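PDB 5NV8: EF-P arginine 32 rhamnosyl-transferase from Pseudomonas putida KT2440, which is a glycosyltransferase of the EarP rhamnosyltransferase family with Rossmann-like domains, here with 2'-deoxy-thymidine-beta-L-rhamnose bound. Local coordinates for residues 250-253 with 258-261; 317-322 with 336-341. One frame throughout, in Å; residues are numbered along the deposited sequence.

Both interactions belong to the half of the chain built around one mixed beta sheet, and they sit at its two outer edges. Interaction 1 (250-253 with 258-261) is the hairpin that forms one border, strand 252-255 being outermost. Interaction 2 (317-322 with 336-341) joins two helices beside the strand at the other border, where Trp338 rests on Leu300 and Trp301 of strand 299-302. Their centres lie 29 Å apart and their nearest atoms about 12 Å apart, so they do not touch. The bound 2'-deoxy-thymidine-beta-L-rhamnose is about 13 Å from the side chains of Gln261 and of Trp338, so neither side chain touches it.

Interaction 1: residues 250-253 with 258-261; sequences GDVR and LTVQ
Gln261 and Val252 face each other as a non-hydrogen-bonded antiparallel pair, and their CA atoms come within 4.1 Å. Followed outward, the Gln261 side chain first brings CB to 3.7 Å from Val252 CG2. Its CG, held anti to the backbone N (chi1 -170°), then runs alongside the valine, 3.8 Å from Val252 CB. The chain stays extended, and CD passes 4.1 Å from Val252 CG2 before the amide moves on to partners elsewhere: OE1 is hydrogen-bonded to His226 NE2, and NE2 makes a weak bond to Gly191 O. The aliphatic half of this buried glutamine therefore packs across the hairpin on Val252, while the amide is satisfied by residues outside it.

Val252 CG2 has a second neighbour on the same face, Thr259 CG2 at 3.6 Å, the two side chains crossing at a slant. Thr259 turns its hydroxyl to Thr254 in the facing strand.

On the opposite face Arg253 and Val260 make the next, hydrogen-bonded pair. Arg253 N donates to Val260 O over 2.7 Å, with a 154° angle at the hydrogen and the donor in the carbonyl plane. The return bond, Val260 N to Arg253 O, is modelled so short that its length is doubtful, although the pairing is clear. Arg253 meets its partner through CB, 3.9 Å from Val260 CG1, and its guanidinium leads off to a salt bridge with Glu244. Val260 itself is buried against Leu238 and Leu242 of helix 235-242.

Beyond strand 258-263 lies strand 225-230, bonded through Thr259 and Gln261. The evidence of register and strand order identifies an antiparallel beta hairpin whose outer arm borders an otherwise parallel, Rossmann-like sheet.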
ATOM      1  N   GLY A 250       9.114 -10.446  16.475  1.00 49.38           N
ATOM      2  CA  GLY A 250       9.888  -9.986  17.608  1.00 52.68           C
ATOM      3  C   GLY A 250      11.376  -9.885  17.337  1.00 46.28           C
ATOM      4  O   GLY A 250      12.050  -9.039  17.940  1.00 45.66           O
ATOM      5  N   ASP A 251      11.902 -10.722  16.446  1.00 46.75           N
ATOM      6  CA  ASP A 251      13.339 -10.755  16.200  1.00 46.66           C
ATOM      7  C   ASP A 251      13.796  -9.489  15.485  1.00 52.78           C
ATOM      8  O   ASP A 251      13.181  -9.058  14.504  1.00 53.99           O
ATOM      9  CB  ASP A 251      13.706 -11.987  15.374  1.00 48.19           C
ATOM     10  CG  ASP A 251      13.488 -13.280  16.128  1.00 56.32           C
ATOM     11  OD1 ASP A 251      13.282 -13.226  17.359  1.00 59.36           O
ATOM     12  OD2 ASP A 251      13.523 -14.353  15.491  1.00 61.81           O
ATOM     13  N   VAL A 252      14.877  -8.895  15.982  1.00 45.39           N
ATOM     14  CA  VAL A 252      15.500  -7.730  15.365  1.00 50.52           C
ATOM     15  C   VAL A 252      17.008  -7.952  15.344  1.00 47.74           C
ATOM     16  O   VAL A 252      17.609  -8.272  16.375  1.00 46.91           O
ATOM     17  CB  VAL A 252      15.122  -6.419  16.092  1.00 58.73           C
ATOM     18  CG1 VAL A 252      15.580  -6.423  17.545  1.00 61.99           C
ATOM     19  CG2 VAL A 252      15.686  -5.213  15.362  1.00 56.62           C
ATOM     20  N   ARG A 253      17.613  -7.829  14.163  1.00 44.40           N
ATOM     21  CA  ARG A 253      19.016  -8.174  13.972  1.00 40.44           C
ATOM     22  C   ARG A 253      19.710  -7.121  13.118  1.00 45.18           C
ATOM     23  O   ARG A 253      19.115  -6.551  12.197  1.00 38.46           O
ATOM     24  CB  ARG A 253      19.172  -9.560  13.318  1.00 42.18           C
ATOM     25  CG  ARG A 253      18.284 -10.648  13.915  1.00 44.62           C
ATOM     26  CD  ARG A 253      18.516 -11.994  13.246  1.00 56.77           C
ATOM     27  NE  ARG A 253      18.675 -13.064  14.228  1.00 73.65           N
ATOM     28  CZ  ARG A 253      18.687 -14.359  13.928  1.00 83.13           C
ATOM     29  NH1 ARG A 253      18.572 -14.748  12.667  1.00 88.26           N
ATOM     30  NH2 ARG A 253      18.841 -15.264  14.885  1.00 86.58           N
ATOM     31  N   LEU A 258      22.542  -1.836   8.495  1.00 36.85           N
ATOM     32  CA  LEU A 258      21.153  -2.263   8.389  1.00 37.70           C
ATOM     33  C   LEU A 258      20.753  -3.031   9.641  1.00 36.89           C
ATOM     34  O   LEU A 258      21.450  -3.962  10.056  1.00 46.04           O
ATOM     35  CB  LEU A 258      20.948  -3.129   7.140  1.00 32.87           C
ATOM     36  CG  LEU A 258      19.552  -3.659   6.776  1.00 37.80           C
ATOM     37  CD1 LEU A 258      19.244  -5.005   7.428  1.00 31.18           C
ATOM     38  CD2 LEU A 258      18.474  -2.636   7.110  1.00 28.19           C
ATOM     39  N   THR A 259      19.629  -2.641  10.235  1.00 30.10           N
ATOM     40  CA  THR A 259      19.026  -3.366  11.347  1.00 31.51           C
ATOM     41  C   THR A 259      17.664  -3.871  10.891  1.00 31.40           C
ATOM     42  O   THR A 259      16.783  -3.074  10.550  1.00 30.09           O
ATOM     43  CB  THR A 259      18.896  -2.479  12.590  1.00 37.67           C
ATOM     44  OG1 THR A 259      20.179  -2.335  13.212  1.00 48.82           O
ATOM     45  CG2 THR A 259      17.939  -3.100  13.585  1.00 32.99           C
ATOM     46  N   VAL A 260      17.500  -5.189  10.862  1.00 38.91           N
ATOM     47  CA  VAL A 260      16.293  -5.829  10.352  1.00 34.38           C
ATOM     48  C   VAL A 260      15.371  -6.136  11.524  1.00 38.63           C
ATOM     49  O   VAL A 260      15.832  -6.521  12.603  1.00 53.95           O
ATOM     50  CB  VAL A 260      16.646  -7.099   9.550  1.00 41.68           C
ATOM     51  CG1 VAL A 260      16.855  -8.311  10.460  1.00 48.42           C
ATOM     52  CG2 VAL A 260      15.578  -7.381   8.515  1.00 53.88           C
ATOM     53  N   GLN A 261      14.067  -5.943  11.324  1.00 37.61           N
ATOM     54  CA  GLN A 261      13.091  -6.188  12.380  1.00 39.75           C
ATOM     55  C   GLN A 261      11.823  -6.783  11.789  1.00 42.82           C
ATOM     56  O   GLN A 261      11.317  -6.290  10.777  1.00 40.36           O
ATOM     57  CB  GLN A 261      12.752  -4.905  13.152  1.00 33.70           C
ATOM     58  CG  GLN A 261      11.936  -5.167  14.415  1.00 42.66           C
ATOM     59  CD  GLN A 261      11.819  -3.953  15.322  1.00 50.53           C
ATOM     60  OE1 GLN A 261      12.030  -2.818  14.896  1.00 57.92           O
ATOM     61  NE2 GLN A 261      11.475  -4.192  16.584  1.00 43.44           N
TER

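Interaction 2: residues 317-322 with 336-341; sequences AFLAHY and GLWRAW
Trp338 reaches across to Phe318, Leu319 and Tyr322, and these four buried residues carry the contact between two nearly antiparallel helices. The short axes come no closer than 11.7 Å, so side chains rather than backbones bridge the interval; no hydrogen bond links 317-322 to 336-341.

The aromatic contacts come first. Phe318 turns its edge to the indole, with CE2 3.3 Å from Trp338 CZ3. Its ring and the six-membered ring of Trp338 are tilted by just 27°, which would allow stacking, yet their centroids stand 5.6 Å apart and the lateral offset is so large that the rings meet at their borders. Tyr322 meets the same indole farther round, its CE2 lying 4.1 Å from Trp338 CZ2. Here the planes make 37° with the six-membered ring, centroids 5.4 Å apart. Phe318 and Tyr322 are also neighbours one helical turn apart, and Phe318 CE2 lies 3.9 Å above the plane of the Tyr322 ring, toward its rim. Both rings leave the helix with CG anti to the backbone N (chi1 174° in Phe318), which sends them out together on the side where Trp338 stands.

The aliphatic contact is made by one branch of Leu319. Its CD2 lies 3.9 Å from Trp338 CE3 and also approaches CB, CG and CD2 of the tryptophan, so it lies along the indole from its CB root to CE3.

Just before the first segment, Glu316 of the same helix takes a salt bridge from Arg339 NH2. Around the core, Phe289 and Trp301 set rings edge-to-face with Phe318, as do His364 and Trp368 with Tyr322. Together Phe318, Tyr322 and Trp338 make an aromatic cluster between antiparallel helices, beside edge strand 299-302.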
ATOM      1  N   ALA A 317       2.855   1.208 -17.369  1.00 51.55           N
ATOM      2  CA  ALA A 317       1.673   2.047 -17.528  1.00 47.79           C
ATOM      3  C   ALA A 317       1.424   2.880 -16.281  1.00 46.57           C
ATOM      4  O   ALA A 317       0.880   3.984 -16.374  1.00 56.32           O
ATOM      5  CB  ALA A 317       0.442   1.202 -17.866  1.00 48.22           C
ATOM      6  N   PHE A 318       1.832   2.387 -15.109  1.00 46.24           N
ATOM      7  CA  PHE A 318       1.722   3.210 -13.910  1.00 40.39           C
ATOM      8  C   PHE A 318       2.752   4.333 -13.914  1.00 39.93           C
ATOM      9  O   PHE A 318       2.451   5.464 -13.514  1.00 50.24           O
ATOM     10  CB  PHE A 318       1.874   2.359 -12.652  1.00 36.14           C
ATOM     11  CG  PHE A 318       1.917   3.173 -11.397  1.00 37.89           C
ATOM     12  CD1 PHE A 318       0.831   3.952 -11.036  1.00 34.42           C
ATOM     13  CD2 PHE A 318       3.048   3.196 -10.604  1.00 33.45           C
ATOM     14  CE1 PHE A 318       0.862   4.722  -9.893  1.00 37.77           C
ATOM     15  CE2 PHE A 318       3.085   3.968  -9.458  1.00 31.15           C
ATOM     16  CZ  PHE A 318       1.993   4.731  -9.101  1.00 33.72           C
ATOM     17  N   LEU A 319       3.974   4.050 -14.368  1.00 40.38           N
ATOM     18  CA  LEU A 319       5.022   5.061 -14.317  1.00 42.06           C
ATOM     19  C   LEU A 319       4.821   6.172 -15.336  1.00 45.60           C
ATOM     20  O   LEU A 319       5.394   7.251 -15.164  1.00 48.92           O
ATOM     21  CB  LEU A 319       6.392   4.431 -14.542  1.00 40.13           C
ATOM     22  CG  LEU A 319       6.847   3.329 -13.594  1.00 42.06           C
ATOM     23  CD1 LEU A 319       7.872   2.473 -14.309  1.00 38.88           C
ATOM     24  CD2 LEU A 319       7.412   3.922 -12.311  1.00 34.77           C
ATOM     25  N   ALA A 320       4.039   5.934 -16.393  1.00 41.84           N
ATOM     26  CA  ALA A 320       3.850   6.963 -17.410  1.00 45.99           C
ATOM     27  C   ALA A 320       3.245   8.227 -16.810  1.00 44.59           C
ATOM     28  O   ALA A 320       3.629   9.342 -17.182  1.00 43.72           O
ATOM     29  CB  ALA A 320       2.978   6.429 -18.547  1.00 46.51           C
ATOM     30  N   HIS A 321       2.305   8.077 -15.876  1.00 45.72           N
ATOM     31  CA  HIS A 321       1.782   9.222 -15.140  1.00 43.71           C
ATOM     32  C   HIS A 321       2.652   9.598 -13.949  1.00 45.78           C
ATOM     33  O   HIS A 321       2.765  10.785 -13.623  1.00 53.11           O
ATOM     34  CB  HIS A 321       0.360   8.945 -14.639  1.00 41.10           C
ATOM     35  CG  HIS A 321      -0.477   8.144 -15.585  1.00 52.08           C
ATOM     36  ND1 HIS A 321      -0.413   6.769 -15.654  1.00 59.07           N
ATOM     37  CD2 HIS A 321      -1.409   8.523 -16.491  1.00 58.43           C
ATOM     38  CE1 HIS A 321      -1.264   6.336 -16.568  1.00 60.20           C
ATOM     39  NE2 HIS A 321      -1.881   7.380 -17.091  1.00 59.90           N
ATOM     40  N   TYR A 322       3.273   8.609 -13.299  1.00 42.57           N
ATOM     41  CA  TYR A 322       3.976   8.858 -12.045  1.00 33.96           C
ATOM     42  C   TYR A 322       5.249   9.667 -12.248  1.00 34.52           C
ATOM     43  O   TYR A 322       5.662  10.401 -11.344  1.00 52.22           O
ATOM     44  CB  TYR A 322       4.300   7.530 -11.357  1.00 40.85           C
ATOM     45  CG  TYR A 322       4.567   7.648  -9.869  1.00 35.65           C
ATOM     46  CD1 TYR A 322       3.547   7.977  -8.986  1.00 38.94           C
ATOM     47  CD2 TYR A 322       5.837   7.427  -9.350  1.00 33.43           C
ATOM     48  CE1 TYR A 322       3.784   8.087  -7.626  1.00 35.58           C
ATOM     49  CE2 TYR A 322       6.085   7.534  -7.993  1.00 34.15           C
ATOM     50  CZ  TYR A 322       5.055   7.863  -7.135  1.00 38.67           C
ATOM     51  OH  TYR A 322       5.292   7.972  -5.784  1.00 25.72           O
ATOM     52  N   GLY A 336      14.802   3.248 -12.968  1.00 36.81           N
ATOM     53  CA  GLY A 336      15.724   2.183 -12.622  1.00 36.84           C
ATOM     54  C   GLY A 336      15.420   1.541 -11.283  1.00 42.69           C
ATOM     55  O   GLY A 336      15.719   0.363 -11.077  1.00 45.04           O
ATOM     56  N   LEU A 337      14.818   2.298 -10.365  1.00 42.85           N
ATOM     57  CA  LEU A 337      14.481   1.754  -9.054  1.00 41.62           C
ATOM     58  C   LEU A 337      13.311   0.785  -9.143  1.00 39.29           C
ATOM     59  O   LEU A 337      13.366  -0.324  -8.604  1.00 40.79           O
ATOM     60  CB  LEU A 337      14.153   2.887  -8.076  1.00 36.10           C
ATOM     61  CG  LEU A 337      13.992   2.477  -6.605  1.00 39.33           C
ATOM     62  CD1 LEU A 337      15.096   1.525  -6.141  1.00 28.48           C
ATOM     63  CD2 LEU A 337      13.888   3.698  -5.695  1.00 31.95           C
ATOM     64  N   TRP A 338      12.238   1.193  -9.816  1.00 40.39           N
ATOM     65  CA  TRP A 338      11.011   0.407  -9.822  1.00 35.53           C
ATOM     66  C   TRP A 338      11.099  -0.779 -10.775  1.00 41.13           C
ATOM     67  O   TRP A 338      10.572  -1.857 -10.476  1.00 39.12           O
ATOM     68  CB  TRP A 338       9.828   1.309 -10.177  1.00 35.99           C
ATOM     69  CG  TRP A 338       9.389   2.181  -9.044  1.00 30.80           C
ATOM     70  CD1 TRP A 338      10.184   2.938  -8.234  1.00 29.48           C
ATOM     71  CD2 TRP A 338       8.046   2.392  -8.599  1.00 30.85           C
ATOM     72  NE1 TRP A 338       9.416   3.605  -7.306  1.00 33.29           N
ATOM     73  CE2 TRP A 338       8.099   3.288  -7.513  1.00 28.33           C
ATOM     74  CE3 TRP A 338       6.802   1.910  -9.015  1.00 33.08           C
ATOM     75  CZ2 TRP A 338       6.958   3.711  -6.836  1.00 27.36           C
ATOM     76  CZ3 TRP A 338       5.672   2.330  -8.343  1.00 37.10           C
ATOM     77  CH2 TRP A 338       5.756   3.221  -7.264  1.00 33.25           C
ATOM     78  N   ARG A 339      11.751  -0.603 -11.927  1.00 44.44           N
ATOM     79  CA  ARG A 339      11.920  -1.720 -12.852  1.00 49.89           C
ATOM     80  C   ARG A 339      12.804  -2.803 -12.246  1.00 48.16           C
ATOM     81  O   ARG A 339      12.553  -3.997 -12.442  1.00 42.37           O
ATOM     82  CB  ARG A 339      12.511  -1.228 -14.172  1.00 54.30           C
ATOM     83  CG  ARG A 339      11.549  -0.420 -15.024  1.00 56.36           C
ATOM     84  CD  ARG A 339      12.275   0.258 -16.174  1.00 59.11           C
ATOM     85  NE  ARG A 339      11.350   0.891 -17.108  1.00 60.38           N
ATOM     86  CZ  ARG A 339      11.723   1.689 -18.104  1.00 58.17           C
ATOM     87  NH1 ARG A 339      13.009   1.952 -18.297  1.00 54.24           N
ATOM     88  NH2 ARG A 339      10.811   2.221 -18.906  1.00 61.99           N
ATOM     89  N   ALA A 340      13.838  -2.403 -11.500  1.00 47.08           N
ATOM     90  CA  ALA A 340      14.761  -3.371 -10.916  1.00 39.76           C
ATOM     91  C   ALA A 340      14.060  -4.277  -9.910  1.00 40.89           C
ATOM     92  O   ALA A 340      14.312  -5.488  -9.874  1.00 47.05           O
ATOM     93  CB  ALA A 340      15.929  -2.640 -10.259  1.00 36.94           C
ATOM     94  N   TRP A 341      13.179  -3.709  -9.085  1.00 41.98           N
ATOM     95  CA  TRP A 341      12.431  -4.477  -8.097  1.00 35.82           C
ATOM     96  C   TRP A 341      11.434  -5.438  -8.730  1.00 39.69           C
ATOM     97  O   TRP A 341      10.928  -6.326  -8.036  1.00 38.67           O
ATOM     98  CB  TRP A 341      11.708  -3.512  -7.149  1.00 35.82           C
ATOM     99  CG  TRP A 341      11.199  -4.117  -5.868  1.00 36.65           C
ATOM    100  CD1 TRP A 341       9.917  -4.072  -5.396  1.00 35.08           C
ATOM    101  CD2 TRP A 341      11.959  -4.837  -4.886  1.00 36.93           C
ATOM    102  NE1 TRP A 341       9.831  -4.722  -4.189  1.00 32.00           N
ATOM    103  CE2 TRP A 341      11.069  -5.203  -3.854  1.00 42.31           C
ATOM    104  CE3 TRP A 341      13.302  -5.214  -4.782  1.00 39.86           C
ATOM    105  CZ2 TRP A 341      11.479  -5.926  -2.734  1.00 32.67           C
ATOM    106  CZ3 TRP A 341      13.709  -5.931  -3.669  1.00 39.22           C
ATOM    107  CH2 TRP A 341      12.800  -6.280  -2.660  1.00 36.18           C
TER